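Local coordinates for protein esterase (Pelagibacterium halotolerans, PDB 5DWD) that probably hydrolyses carboxylic ester bonds as a carboxylesterase with the alpha/beta-hydrolase fold, at residues B[40-45]-B[69-74]; B[62-67]-B[231-236]; B[77-82]-B[89-94]. One frame throughout, in Å; residues are numbered along the deposited sequence.

Contact 1: residues B[40-45]-B[69-74]; sequences AKSLVV and PDTMFV
Strands 42-45 and 71-74 pair in parallel in the central sheet of this alpha/beta hydrolase, with Ser42 beside Thr71, Leu43 beside Met72, Val44 beside Phe73 and Val45 beside Val74. The backbone ladder is regular. Met72 N donates to Ser42 O, Val44 N to Met72 O at 2.9 Å with an angle of 171° at the hydrogen, and Val74 N to Val44 O. Just before the strands, Asp70 O takes a bond from Lys41 N at 2.8 Å and a weak second one from Ser42 N. The two strands flank helix 54-65 in the chain and form a beta-alpha-beta unit with it. Strand 133-138 continues the sheet beyond 42-45, through backbone hydrogen bonds of Leu43 and Val45 with Ile134.

On the face bearing Ser42, Thr71, Val44 and Phe73, Ser42 OG and Thr71 OG1 share a hydrogen bond of 2.7 Å. Ser42 reaches it with OG set between the backbone N and the carbonyl carbon (chi1 47°). Next along, Val44 CG2 meets Thr71 CG2 at 3.6 Å. Val44 lies alongside Phe73 and points the same way, with its CB 3.6 Å from Phe73 CD2. Thr71 CG2 also lies over one face of that ring, offset toward the rim.

The other face is apolar. Leu43 CD1 touches Val74 CG2 at 3.8 Å and also lies 4.0 Å from Met72 SD. Helix 101-126 packs on this side, with Leu122 on Leu43 and Val45. At the exposed end, the Lys41 chain runs beside Asp70, but Lys41 NZ stays 4.3 Å from Asp70 OD2, beyond a salt bridge. Asp70 OD1 is instead hydrogen-bonded to Ser37 OG.

Contact 2: residues B[62-67]-B[231-236]; sequences QFWRDS and TATAFL
Trp64 of helix 54-65 meets Ala232, Thr233 and Leu236 of helix 226-239. Both helices pack on the same side of the central sheet of the alpha/beta-hydrolase fold. The CA atoms of Trp64 and Thr233 are 7.4 Å apart, so the backbones stay apart and side chains bridge them.

The polar link is one hydrogen bond. Trp64 NE1 donates to Thr233 OG1 at 2.9 Å, with an angle of 158° at the hydrogen. The oxygen sits at the edge of the indole, close to the ring plane. Thr233 OG1 lies anti to its carbonyl carbon (chi1 -56°), beside its own backbone N. From there it also bonds to Leu229 O, one turn back in its helix. The hydroxyl thus joins the indole to the helix backbone.

The apolar contacts use the face and edge of the same ring. Leu236 CD2 stands over one face, 3.4 Å from the centroid of the six-membered ring and 14° off its normal, a CH-pi contact. The two side chains cross at about a right angle. Ala232 CB comes to the ring edge instead, 3.7 Å from Trp64 CZ2. Phe63 adds a looser touch: its CE2 is 3.8 Å from Thr233 OG1, which lies at the edge of the phenyl ring.

Around the contact, Ile160 of strand 158-162 touches Leu236, and Phe162 touches Ala232. Leu229 packs on both Phe63 and Trp64.

The chemistry is therefore divided about one buried indole. Its N-H is satisfied by a threonine hydroxyl, and the in-plane bond at the edge, together with the methyl over the face, is likely to limit tilting of the ring.

Contact 3: residues B[77-82]-B[89-94]; sequences NAPHVC and YEWFPL
The 80-82 and 89-90 strands form a small antiparallel beta hairpin, separate from the central sheet, which leads to Leu94 in a pocket holding a polyether, probably from the crystallisation liquor. His80 and Glu90 are its hydrogen-bonded pair. Glu90 N donates to His80 O at 2.8 Å. The return bond from His80 N to Glu90 O is weak, at 3.4 Å.

Ring faces carry much of the packing. Ala78 CB sits over the centre of the Trp91 indole, 3.6 Å from the centroid of the five-membered ring. Pro79 CD meets the same indole at CE3, 3.7 Å away. Replacing Trp91 with an alanine would probably leave Ala78 CB and Pro79 CD facing a gap, and His48 O, bound by the indole NE1, without that donor. Asn77 CB lies over the Tyr89 ring, 3.9 Å from its centroid, and the Asn77 amide stacks with that ring at 20°.

The polar groups have partners of their own. Asn77 OD1 accepts from Gly54 N and ND2 bonds Ser29 OG, two bonds likely to fix the amide's rotation, while the extended Glu90 chain (chi1 63°) brings OE1 to Gly83 N. Trp91 O lies at the edge of the His80 ring, and a water donates to it at 2.7 Å while standing 3.3 Å from His80 NE2.

How the contacts relate
Contacts 1 and 2 are both buried and share the unit built by strand 42-47, helix 54-65 and strand 71-74. Contact 1 pairs its two strands; contact 2 ties its helix to helix 226-239 near the chain's end. They touch directly, with Phe73 CZ 3.7 Å from Trp64 CB. Contact 3 is only partly buried and lies on the opposite side of the chain's centre from contact 2, their nearest atoms about 14 Å apart. It follows contact 1 in the chain. Backbone bonds dominate contact 1, a single side-chain bond and one indole dominate contact 2, and contact 3 mixes a short ladder with ring packing and water.

Contact 1: residues B[40-45]-B[69-74]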
ATOM      1  N   ALA B  40      -5.292  20.121  12.269  1.00 32.88           N
ATOM      2  CA  ALA B  40      -5.541  19.049  11.292  1.00 29.42           C
ATOM      3  C   ALA B  40      -4.472  17.990  11.386  1.00 29.16           C
ATOM      4  O   ALA B  40      -3.279  18.299  11.342  1.00 30.79           O
ATOM      5  CB  ALA B  40      -5.631  19.612   9.898  1.00 29.19           C
ATOM      6  N   LYS B  41      -4.923  16.767  11.517  1.00 25.12           N
ATOM      7  CA  LYS B  41      -4.089  15.571  11.536  1.00 29.68           C
ATOM      8  C   LYS B  41      -4.204  14.844  10.201  1.00 26.97           C
ATOM      9  O   LYS B  41      -3.337  14.017   9.846  1.00 29.37           O
ATOM     10  CB  LYS B  41      -4.556  14.617  12.654  1.00 32.58           C
ATOM     11  CG  LYS B  41      -4.286  15.080  14.108  1.00 40.04           C
ATOM     12  CD  LYS B  41      -5.026  14.135  15.064  1.00 44.40           C
ATOM     13  CE  LYS B  41      -4.304  13.839  16.366  1.00 49.95           C
ATOM     14  NZ  LYS B  41      -4.694  14.822  17.408  1.00 53.64           N
ATOM     15  N   SER B  42      -5.302  15.126   9.484  1.00 24.77           N
ATOM     16  CA  SER B  42      -5.499  14.503   8.164  1.00 22.70           C
ATOM     17  C   SER B  42      -6.152  15.523   7.196  1.00 20.79           C
ATOM     18  O   SER B  42      -6.694  16.582   7.607  1.00 19.60           O
ATOM     19  CB  SER B  42      -6.375  13.271   8.317  1.00 23.22           C
ATOM     20  OG  SER B  42      -7.521  13.564   9.131  1.00 22.44           O
ATOM     21  N   LEU B  43      -6.222  15.120   5.918  1.00 21.12           N
ATOM     22  CA  LEU B  43      -6.627  15.993   4.841  1.00 19.95           C
ATOM     23  C   LEU B  43      -7.430  15.133   3.836  1.00 17.52           C
ATOM     24  O   LEU B  43      -6.965  14.051   3.445  1.00 18.94           O
ATOM     25  CB  LEU B  43      -5.400  16.518   4.086  1.00 20.28           C
ATOM     26  CG  LEU B  43      -5.617  17.305   2.806  1.00 22.06           C
ATOM     27  CD1 LEU B  43      -6.431  18.604   3.045  1.00 24.29           C
ATOM     28  CD2 LEU B  43      -4.265  17.672   2.227  1.00 25.40           C
ATOM     29  N   VAL B  44      -8.629  15.628   3.526  1.00 16.56           N
ATOM     30  CA  VAL B  44      -9.439  15.065   2.487  1.00 17.03           C
ATOM     31  C   VAL B  44      -9.532  16.098   1.358  1.00 18.02           C
ATOM     32  O   VAL B  44     -10.064  17.194   1.564  1.00 17.10           O
ATOM     33  CB  VAL B  44     -10.796  14.636   3.049  1.00 16.97           C
ATOM     34  CG1 VAL B  44     -11.731  14.291   1.904  1.00 18.32           C
ATOM     35  CG2 VAL B  44     -10.649  13.408   3.960  1.00 16.19           C
ATOM     36  N   VAL B  45      -9.065  15.685   0.137  1.00 16.64           N
ATOM     37  CA  VAL B  45      -9.172  16.521  -1.045  1.00 15.64           C
ATOM     38  C   VAL B  45     -10.341  15.951  -1.858  1.00 16.13           C
ATOM     39  O   VAL B  45     -10.346  14.757  -2.188  1.00 16.94           O
ATOM     40  CB  VAL B  45      -7.885  16.463  -1.868  1.00 16.78           C
ATOM     41  CG1 VAL B  45      -7.987  17.231  -3.120  1.00 17.41           C
ATOM     42  CG2 VAL B  45      -6.718  17.013  -1.011  1.00 17.11           C
ATOM     43  N   PRO B  69     -13.346  15.108  13.290  1.00 24.81           N
ATOM     44  CA  PRO B  69     -13.082  16.452  13.713  1.00 26.21           C
ATOM     45  C   PRO B  69     -11.667  16.924  13.576  1.00 24.31           C
ATOM     46  O   PRO B  69     -11.422  18.096  13.698  1.00 25.83           O
ATOM     47  CB  PRO B  69     -13.480  16.415  15.207  1.00 26.47           C
ATOM     48  CG  PRO B  69     -13.179  15.045  15.581  1.00 27.41           C
ATOM     49  CD  PRO B  69     -13.681  14.234  14.418  1.00 29.17           C
ATOM     50  N   ASP B  70     -10.729  16.028  13.270  1.00 23.64           N
ATOM     51  CA  ASP B  70      -9.325  16.435  13.047  1.00 23.72           C
ATOM     52  C   ASP B  70      -8.916  16.446  11.575  1.00 26.70           C
ATOM     53  O   ASP B  70      -7.733  16.574  11.257  1.00 22.03           O
ATOM     54  CB  ASP B  70      -8.409  15.464  13.796  1.00 28.95           C
ATOM     55  CG  ASP B  70      -8.682  15.409  15.307  1.00 32.89           C
ATOM     56  OD1 ASP B  70      -8.931  16.478  15.918  1.00 33.57           O
ATOM     57  OD2 ASP B  70      -8.665  14.282  15.842  1.00 32.70           O
ATOM     58  N   THR B  71      -9.918  16.410  10.697  1.00 22.69           N
ATOM     59  CA  THR B  71      -9.688  16.427   9.242  1.00 22.11           C
ATOM     60  C   THR B  71      -9.986  17.794   8.638  1.00 20.65           C
ATOM     61  O   THR B  71     -11.049  18.385   8.869  1.00 23.39           O
ATOM     62  CB  THR B  71     -10.513  15.273   8.617  1.00 20.12           C
ATOM     63  OG1 THR B  71     -10.123  14.079   9.279  1.00 22.54           O
ATOM     64  CG2 THR B  71     -10.192  15.130   7.072  1.00 20.16           C
ATOM     65  N   MET B  72      -9.042  18.282   7.835  1.00 18.99           N
ATOM     66  CA  MET B  72      -9.232  19.440   6.976  1.00 20.06           C
ATOM     67  C   MET B  72      -9.794  18.905   5.604  1.00 21.41           C
ATOM     68  O   MET B  72      -9.392  17.834   5.170  1.00 19.70           O
ATOM     69  CB  MET B  72      -7.873  20.097   6.694  1.00 25.07           C
ATOM     70  CG  MET B  72      -7.933  21.236   5.707  1.00 27.38           C
ATOM     71  SD  MET B  72      -6.248  21.826   5.372  1.00 32.77           S
ATOM     72  CE  MET B  72      -6.387  23.287   4.381  1.00 40.66           C
ATOM     73  N   PHE B  73     -10.702  19.674   5.028  1.00 18.43           N
ATOM     74  CA  PHE B  73     -11.318  19.328   3.719  1.00 18.76           C
ATOM     75  C   PHE B  73     -11.008  20.438   2.720  1.00 20.45           C
ATOM     76  O   PHE B  73     -11.203  21.622   2.981  1.00 20.37           O
ATOM     77  CB  PHE B  73     -12.807  19.136   3.867  1.00 20.84           C
ATOM     78  CG  PHE B  73     -13.169  18.019   4.768  1.00 21.51           C
ATOM     79  CD1 PHE B  73     -13.289  18.217   6.179  1.00 21.27           C
ATOM     80  CD2 PHE B  73     -13.431  16.761   4.246  1.00 19.66           C
ATOM     81  CE1 PHE B  73     -13.624  17.085   6.982  1.00 20.75           C
ATOM     82  CE2 PHE B  73     -13.715  15.708   5.046  1.00 21.26           C
ATOM     83  CZ  PHE B  73     -13.815  15.849   6.424  1.00 21.91           C
ATOM     84  N   VAL B  74     -10.658  20.064   1.484  1.00 18.47           N
ATOM     85  CA  VAL B  74     -10.352  21.052   0.471  1.00 19.47           C
ATOM     86  C   VAL B  74     -11.046  20.566  -0.809  1.00 17.03           C
ATOM     87  O   VAL B  74     -10.904  19.373  -1.087  1.00 18.34           O
ATOM     88  CB  VAL B  74      -8.859  21.140   0.210  1.00 19.99           C
ATOM     89  CG1 VAL B  74      -8.531  22.149  -0.850  1.00 25.35           C
ATOM     90  CG2 VAL B  74      -8.122  21.579   1.483  1.00 21.50           C
TER

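Contact 2: residues B[62-67]-B[231-236]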
ATOM      1  N   GLN B  62     -18.611  19.143   4.605  1.00 23.82           N
ATOM      2  CA  GLN B  62     -19.418  19.595   5.746  1.00 28.00           C
ATOM      3  C   GLN B  62     -20.075  18.417   6.442  1.00 29.01           C
ATOM      4  O   GLN B  62     -20.185  18.393   7.690  1.00 29.10           O
ATOM      5  CB  GLN B  62     -20.443  20.629   5.286  1.00 35.69           C
ATOM      6  CG  GLN B  62     -20.993  21.503   6.387  1.00 46.35           C
ATOM      7  CD  GLN B  62     -20.009  22.527   6.918  1.00 53.42           C
ATOM      8  OE1 GLN B  62     -19.645  22.473   8.089  1.00 65.74           O
ATOM      9  NE2 GLN B  62     -19.606  23.489   6.075  1.00 55.91           N
ATOM     10  N   PHE B  63     -20.524  17.438   5.667  1.00 21.55           N
ATOM     11  CA  PHE B  63     -21.185  16.246   6.228  1.00 23.88           C
ATOM     12  C   PHE B  63     -20.160  15.440   7.028  1.00 24.26           C
ATOM     13  O   PHE B  63     -20.441  14.961   8.124  1.00 24.16           O
ATOM     14  CB  PHE B  63     -21.792  15.417   5.105  1.00 25.15           C
ATOM     15  CG  PHE B  63     -22.338  14.104   5.521  1.00 25.79           C
ATOM     16  CD1 PHE B  63     -23.603  14.003   6.050  1.00 29.39           C
ATOM     17  CD2 PHE B  63     -21.584  12.954   5.398  1.00 25.72           C
ATOM     18  CE1 PHE B  63     -24.089  12.783   6.462  1.00 29.59           C
ATOM     19  CE2 PHE B  63     -22.067  11.724   5.802  1.00 27.61           C
ATOM     20  CZ  PHE B  63     -23.333  11.644   6.344  1.00 30.78           C
ATOM     21  N   TRP B  64     -18.960  15.283   6.467  1.00 20.23           N
ATOM     22  CA  TRP B  64     -18.000  14.398   7.060  1.00 20.59           C
ATOM     23  C   TRP B  64     -17.290  15.084   8.225  1.00 22.26           C
ATOM     24  O   TRP B  64     -16.778  14.395   9.100  1.00 23.30           O
ATOM     25  CB  TRP B  64     -16.944  13.951   6.027  1.00 20.65           C
ATOM     26  CG  TRP B  64     -17.399  12.789   5.257  1.00 19.66           C
ATOM     27  CD1 TRP B  64     -18.209  11.824   5.648  1.00 19.03           C
ATOM     28  CD2 TRP B  64     -16.929  12.418   3.968  1.00 18.59           C
ATOM     29  NE1 TRP B  64     -18.335  10.885   4.733  1.00 21.04           N
ATOM     30  CE2 TRP B  64     -17.542  11.206   3.657  1.00 19.75           C
ATOM     31  CE3 TRP B  64     -16.074  13.005   3.047  1.00 18.69           C
ATOM     32  CZ2 TRP B  64     -17.402  10.580   2.429  1.00 20.08           C
ATOM     33  CZ3 TRP B  64     -15.909  12.378   1.815  1.00 20.12           C
ATOM     34  CH2 TRP B  64     -16.562  11.161   1.531  1.00 20.11           C
ATOM     35  N   ARG B  65     -17.219  16.400   8.230  1.00 23.16           N
ATOM     36  CA  ARG B  65     -16.474  17.085   9.343  1.00 27.13           C
ATOM     37  C   ARG B  65     -17.180  16.790  10.693  1.00 22.48           C
ATOM     38  O   ARG B  65     -16.491  16.745  11.743  1.00 24.82           O
ATOM     39  CB  ARG B  65     -16.253  18.580   9.105  1.00 29.36           C
ATOM     40  CG  ARG B  65     -17.494  19.393   9.293  1.00 37.57           C
ATOM     41  CD  ARG B  65     -17.346  20.864   8.945  1.00 41.83           C
ATOM     42  NE  ARG B  65     -16.085  21.527   9.266  1.00 41.71           N
ATOM     43  CZ  ARG B  65     -15.947  22.854   9.320  1.00 44.60           C
ATOM     44  NH1 ARG B  65     -16.998  23.676   9.065  1.00 45.10           N
ATOM     45  NH2 ARG B  65     -14.750  23.385   9.638  1.00 42.69           N
ATOM     46  N   ASP B  66     -18.492  16.515  10.691  1.00 23.34           N
ATOM     47  CA  ASP B  66     -19.183  16.075  11.929  1.00 27.14           C
ATOM     48  C   ASP B  66     -18.631  14.766  12.518  1.00 27.74           C
ATOM     49  O   ASP B  66     -18.670  14.572  13.741  1.00 32.68           O
ATOM     50  CB  ASP B  66     -20.691  15.922  11.692  1.00 28.28           C
ATOM     51  CG  ASP B  66     -21.382  17.263  11.470  1.00 31.46           C
ATOM     52  OD1 ASP B  66     -20.846  18.357  11.809  1.00 31.09           O
ATOM     53  OD2 ASP B  66     -22.511  17.195  10.997  1.00 35.67           O
ATOM     54  N   SER B  67     -18.148  13.855  11.663  1.00 21.66           N
ATOM     55  CA  SER B  67     -17.589  12.597  12.068  1.00 22.77           C
ATOM     56  C   SER B  67     -16.106  12.574  12.261  1.00 22.62           C
ATOM     57  O   SER B  67     -15.633  11.716  12.978  1.00 26.98           O
ATOM     58  CB  SER B  67     -17.971  11.459  11.100  1.00 25.69           C
ATOM     59  OG  SER B  67     -19.370  11.309  11.075  1.00 28.26           O
ATOM     60  N   THR B 231     -21.162   3.802   3.048  1.00 22.42           N
ATOM     61  CA  THR B 231     -20.013   2.918   2.762  1.00 19.85           C
ATOM     62  C   THR B 231     -18.690   3.750   2.881  1.00 18.93           C
ATOM     63  O   THR B 231     -17.736   3.294   3.514  1.00 20.48           O
ATOM     64  CB  THR B 231     -20.149   2.225   1.422  1.00 21.51           C
ATOM     65  OG1 THR B 231     -21.332   1.368   1.454  1.00 24.53           O
ATOM     66  CG2 THR B 231     -18.927   1.454   1.079  1.00 22.25           C
ATOM     67  N   ALA B 232     -18.662   4.920   2.249  1.00 19.77           N
ATOM     68  CA  ALA B 232     -17.502   5.812   2.299  1.00 18.46           C
ATOM     69  C   ALA B 232     -17.164   6.294   3.705  1.00 18.19           C
ATOM     70  O   ALA B 232     -16.030   6.295   4.099  1.00 18.71           O
ATOM     71  CB  ALA B 232     -17.627   7.015   1.344  1.00 18.76           C
ATOM     72  N   THR B 233     -18.175   6.626   4.467  1.00 21.24           N
ATOM     73  CA  THR B 233     -17.995   7.112   5.843  1.00 20.60           C
ATOM     74  C   THR B 233     -17.399   6.009   6.713  1.00 21.75           C
ATOM     75  O   THR B 233     -16.446   6.209   7.444  1.00 23.16           O
ATOM     76  CB  THR B 233     -19.325   7.629   6.463  1.00 20.90           C
ATOM     77  OG1 THR B 233     -19.895   8.645   5.649  1.00 20.69           O
ATOM     78  CG2 THR B 233     -19.083   8.203   7.856  1.00 21.85           C
ATOM     79  N   ALA B 234     -17.914   4.806   6.581  1.00 22.05           N
ATOM     80  CA  ALA B 234     -17.339   3.691   7.292  1.00 22.23           C
ATOM     81  C   ALA B 234     -15.914   3.390   6.913  1.00 21.74           C
ATOM     82  O   ALA B 234     -15.126   3.006   7.762  1.00 24.00           O
ATOM     83  CB  ALA B 234     -18.235   2.490   7.182  1.00 24.07           C
ATOM     84  N   PHE B 235     -15.567   3.518   5.619  1.00 20.86           N
ATOM     85  CA  PHE B 235     -14.216   3.338   5.187  1.00 20.32           C
ATOM     86  C   PHE B 235     -13.305   4.422   5.783  1.00 19.02           C
ATOM     87  O   PHE B 235     -12.213   4.104   6.229  1.00 24.01           O
ATOM     88  CB  PHE B 235     -14.175   3.338   3.665  1.00 20.53           C
ATOM     89  CG  PHE B 235     -12.803   3.138   3.045  1.00 21.54           C
ATOM     90  CD1 PHE B 235     -12.161   1.911   3.066  1.00 25.31           C
ATOM     91  CD2 PHE B 235     -12.152   4.173   2.365  1.00 21.02           C
ATOM     92  CE1 PHE B 235     -10.936   1.737   2.403  1.00 25.83           C
ATOM     93  CE2 PHE B 235     -10.951   3.978   1.705  1.00 23.02           C
ATOM     94  CZ  PHE B 235     -10.330   2.773   1.754  1.00 24.70           C
ATOM     95  N   LEU B 236     -13.747   5.661   5.765  1.00 18.82           N
ATOM     96  CA  LEU B 236     -12.994   6.795   6.425  1.00 21.65           C
ATOM     97  C   LEU B 236     -12.748   6.507   7.937  1.00 22.87           C
ATOM     98  O   LEU B 236     -11.636   6.702   8.439  1.00 25.11           O
ATOM     99  CB  LEU B 236     -13.745   8.091   6.260  1.00 22.86           C
ATOM    100  CG  LEU B 236     -13.480   9.042   5.079  1.00 25.97           C
ATOM    101  CD1 LEU B 236     -12.318   8.759   4.204  1.00 26.51           C
ATOM    102  CD2 LEU B 236     -14.618   9.920   4.623  1.00 24.59           C
TER

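Contact 3: residues B[77-82]-B[89-94]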
ATOM      1  N   ASN B  77     -11.468  24.017  -7.404  1.00 18.78           N
ATOM      2  CA  ASN B  77     -12.071  24.122  -8.730  1.00 19.00           C
ATOM      3  C   ASN B  77     -11.081  23.575  -9.768  1.00 18.64           C
ATOM      4  O   ASN B  77      -9.897  23.885  -9.709  1.00 18.86           O
ATOM      5  CB  ASN B  77     -12.427  25.544  -9.068  1.00 18.86           C
ATOM      6  CG  ASN B  77     -13.433  26.130  -8.146  1.00 20.14           C
ATOM      7  OD1 ASN B  77     -14.478  25.500  -7.809  1.00 19.63           O
ATOM      8  ND2 ASN B  77     -13.209  27.406  -7.776  1.00 22.96           N
ATOM      9  N   ALA B  78     -11.565  22.793 -10.752  1.00 17.16           N
ATOM     10  CA  ALA B  78     -10.749  22.320 -11.818  1.00 17.79           C
ATOM     11  C   ALA B  78     -10.248  23.538 -12.636  1.00 20.73           C
ATOM     12  O   ALA B  78     -10.837  24.608 -12.568  1.00 19.57           O
ATOM     13  CB  ALA B  78     -11.564  21.366 -12.675  1.00 18.40           C
ATOM     14  N   PRO B  79      -9.184  23.321 -13.413  1.00 23.87           N
ATOM     15  CA  PRO B  79      -8.466  24.418 -13.937  1.00 28.27           C
ATOM     16  C   PRO B  79      -9.075  25.141 -15.138  1.00 27.53           C
ATOM     17  O   PRO B  79      -8.592  26.184 -15.531  1.00 29.84           O
ATOM     18  CB  PRO B  79      -7.123  23.779 -14.323  1.00 25.22           C
ATOM     19  CG  PRO B  79      -7.386  22.326 -14.481  1.00 31.12           C
ATOM     20  CD  PRO B  79      -8.420  22.064 -13.462  1.00 25.48           C
ATOM     21  N   HIS B  80     -10.095  24.590 -15.742  1.00 23.50           N
ATOM     22  CA  HIS B  80     -10.668  25.170 -16.941  1.00 23.26           C
ATOM     23  C   HIS B  80     -12.162  25.354 -16.786  1.00 21.66           C
ATOM     24  O   HIS B  80     -12.854  24.508 -16.195  1.00 19.88           O
ATOM     25  CB  HIS B  80     -10.481  24.149 -18.033  1.00 24.72           C
ATOM     26  CG  HIS B  80      -9.078  23.651 -18.182  1.00 32.30           C
ATOM     27  ND1 HIS B  80      -8.062  24.429 -18.697  1.00 34.48           N
ATOM     28  CD2 HIS B  80      -8.520  22.451 -17.876  1.00 36.03           C
ATOM     29  CE1 HIS B  80      -6.933  23.732 -18.703  1.00 35.81           C
ATOM     30  NE2 HIS B  80      -7.188  22.527 -18.221  1.00 40.45           N
ATOM     31  N   VAL B  81     -12.724  26.392 -17.395  1.00 20.86           N
ATOM     32  CA  VAL B  81     -14.173  26.511 -17.498  1.00 19.49           C
ATOM     33  C   VAL B  81     -14.700  25.339 -18.295  1.00 19.28           C
ATOM     34  O   VAL B  81     -14.130  24.883 -19.315  1.00 18.63           O
ATOM     35  CB  VAL B  81     -14.567  27.853 -18.154  1.00 22.49           C
ATOM     36  CG1 VAL B  81     -16.045  27.956 -18.450  1.00 23.61           C
ATOM     37  CG2 VAL B  81     -14.086  29.014 -17.281  1.00 25.01           C
ATOM     38  N   CYS B  82     -15.835  24.826 -17.851  1.00 16.90           N
ATOM     39  CA  CYS B  82     -16.446  23.688 -18.505  1.00 16.05           C
ATOM     40  C   CYS B  82     -17.037  24.070 -19.860  1.00 16.14           C
ATOM     41  O   CYS B  82     -17.859  25.005 -19.943  1.00 17.03           O
ATOM     42  CB  CYS B  82     -17.549  23.111 -17.635  1.00 15.15           C
ATOM     43  SG  CYS B  82     -18.444  21.733 -18.394  1.00 16.42           S
ATOM     44  N   TYR B  89     -16.749  24.029 -14.026  1.00 15.84           N
ATOM     45  CA  TYR B  89     -15.374  23.737 -14.395  1.00 16.62           C
ATOM     46  C   TYR B  89     -15.204  22.322 -14.938  1.00 17.80           C
ATOM     47  O   TYR B  89     -16.068  21.433 -14.689  1.00 16.05           O
ATOM     48  CB  TYR B  89     -14.467  23.921 -13.160  1.00 16.45           C
ATOM     49  CG  TYR B  89     -14.495  25.332 -12.615  1.00 17.51           C
ATOM     50  CD1 TYR B  89     -13.813  26.376 -13.230  1.00 20.04           C
ATOM     51  CD2 TYR B  89     -15.367  25.625 -11.558  1.00 19.92           C
ATOM     52  CE1 TYR B  89     -13.880  27.664 -12.692  1.00 22.54           C
ATOM     53  CE2 TYR B  89     -15.459  26.910 -11.014  1.00 21.78           C
ATOM     54  CZ  TYR B  89     -14.724  27.922 -11.618  1.00 22.97           C
ATOM     55  OH  TYR B  89     -14.814  29.178 -11.146  1.00 28.29           O
ATOM     56  N   GLU B  90     -14.108  22.084 -15.649  1.00 15.76           N
ATOM     57  CA  GLU B  90     -13.746  20.768 -16.138  1.00 16.08           C
ATOM     58  C   GLU B  90     -12.298  20.477 -15.871  1.00 15.97           C
ATOM     59  O   GLU B  90     -11.459  21.428 -15.915  1.00 16.84           O
ATOM     60  CB  GLU B  90     -14.055  20.608 -17.662  1.00 17.12           C
ATOM     61  CG  GLU B  90     -13.237  21.589 -18.532  1.00 18.55           C
ATOM     62  CD  GLU B  90     -13.585  21.622 -20.000  1.00 19.35           C
ATOM     63  OE1 GLU B  90     -14.764  21.392 -20.333  1.00 17.71           O
ATOM     64  OE2 GLU B  90     -12.620  21.897 -20.819  1.00 19.68           O
ATOM     65  N   TRP B  91     -11.967  19.223 -15.544  1.00 14.54           N
ATOM     66  CA  TRP B  91     -10.584  18.827 -15.431  1.00 16.35           C
ATOM     67  C   TRP B  91      -9.978  18.769 -16.837  1.00 17.80           C
ATOM     68  O   TRP B  91      -8.772  18.990 -17.032  1.00 19.32           O
ATOM     69  CB  TRP B  91     -10.437  17.469 -14.670  1.00 17.19           C
ATOM     70  CG  TRP B  91     -10.875  17.579 -13.288  1.00 15.98           C
ATOM     71  CD1 TRP B  91     -12.132  17.264 -12.763  1.00 16.58           C
ATOM     72  CD2 TRP B  91     -10.125  18.166 -12.220  1.00 18.05           C
ATOM     73  NE1 TRP B  91     -12.142  17.643 -11.459  1.00 17.08           N
ATOM     74  CE2 TRP B  91     -10.962  18.203 -11.095  1.00 17.27           C
ATOM     75  CE3 TRP B  91      -8.827  18.686 -12.122  1.00 18.83           C
ATOM     76  CZ2 TRP B  91     -10.555  18.735  -9.875  1.00 18.96           C
ATOM     77  CZ3 TRP B  91      -8.415  19.219 -10.892  1.00 18.91           C
ATOM     78  CH2 TRP B  91      -9.276  19.233  -9.789  1.00 19.94           C
ATOM     79  N   PHE B  92     -10.805  18.388 -17.795  1.00 16.51           N
ATOM     80  CA  PHE B  92     -10.410  18.264 -19.199  1.00 19.08           C
ATOM     81  C   PHE B  92     -11.656  18.269 -20.047  1.00 20.33           C
ATOM     82  O   PHE B  92     -12.750  17.978 -19.536  1.00 17.95           O
ATOM     83  CB  PHE B  92      -9.527  17.043 -19.488  1.00 18.77           C
ATOM     84  CG  PHE B  92     -10.100  15.718 -18.991  1.00 16.75           C
ATOM     85  CD1 PHE B  92     -11.006  14.981 -19.767  1.00 16.98           C
ATOM     86  CD2 PHE B  92      -9.696  15.156 -17.779  1.00 16.48           C
ATOM     87  CE1 PHE B  92     -11.510  13.762 -19.343  1.00 17.23           C
ATOM     88  CE2 PHE B  92     -10.188  13.940 -17.359  1.00 16.88           C
ATOM     89  CZ  PHE B  92     -11.068  13.239 -18.178  1.00 15.53           C
ATOM     90  N   PRO B  93     -11.514  18.641 -21.349  1.00 18.15           N
ATOM     91  CA  PRO B  93     -12.702  18.782 -22.203  1.00 17.78           C
ATOM     92  C   PRO B  93     -13.218  17.453 -22.675  1.00 16.76           C
ATOM     93  O   PRO B  93     -12.495  16.423 -22.696  1.00 20.43           O
ATOM     94  CB  PRO B  93     -12.193  19.634 -23.401  1.00 19.80           C
ATOM     95  CG  PRO B  93     -10.746  19.486 -23.362  1.00 22.02           C
ATOM     96  CD  PRO B  93     -10.295  19.225 -21.971  1.00 21.72           C
ATOM     97  N   LEU B  94     -14.536  17.469 -22.937  1.00 17.22           N
ATOM     98  CA  LEU B  94     -15.229  16.332 -23.452  1.00 17.64           C
ATOM     99  C   LEU B  94     -16.026  16.730 -24.681  1.00 18.92           C
ATOM    100  O   LEU B  94     -16.548  17.855 -24.753  1.00 19.92           O
ATOM    101  CB  LEU B  94     -16.207  15.778 -22.443  1.00 18.50           C
ATOM    102  CG  LEU B  94     -15.580  15.091 -21.195  1.00 19.95           C
ATOM    103  CD1 LEU B  94     -16.712  14.715 -20.216  1.00 20.94           C
ATOM    104  CD2 LEU B  94     -14.691  13.932 -21.550  1.00 20.04           C
TER
HETATM  105  O   HOH W   1      -6.771  19.358 -18.829  1.00 30.69           O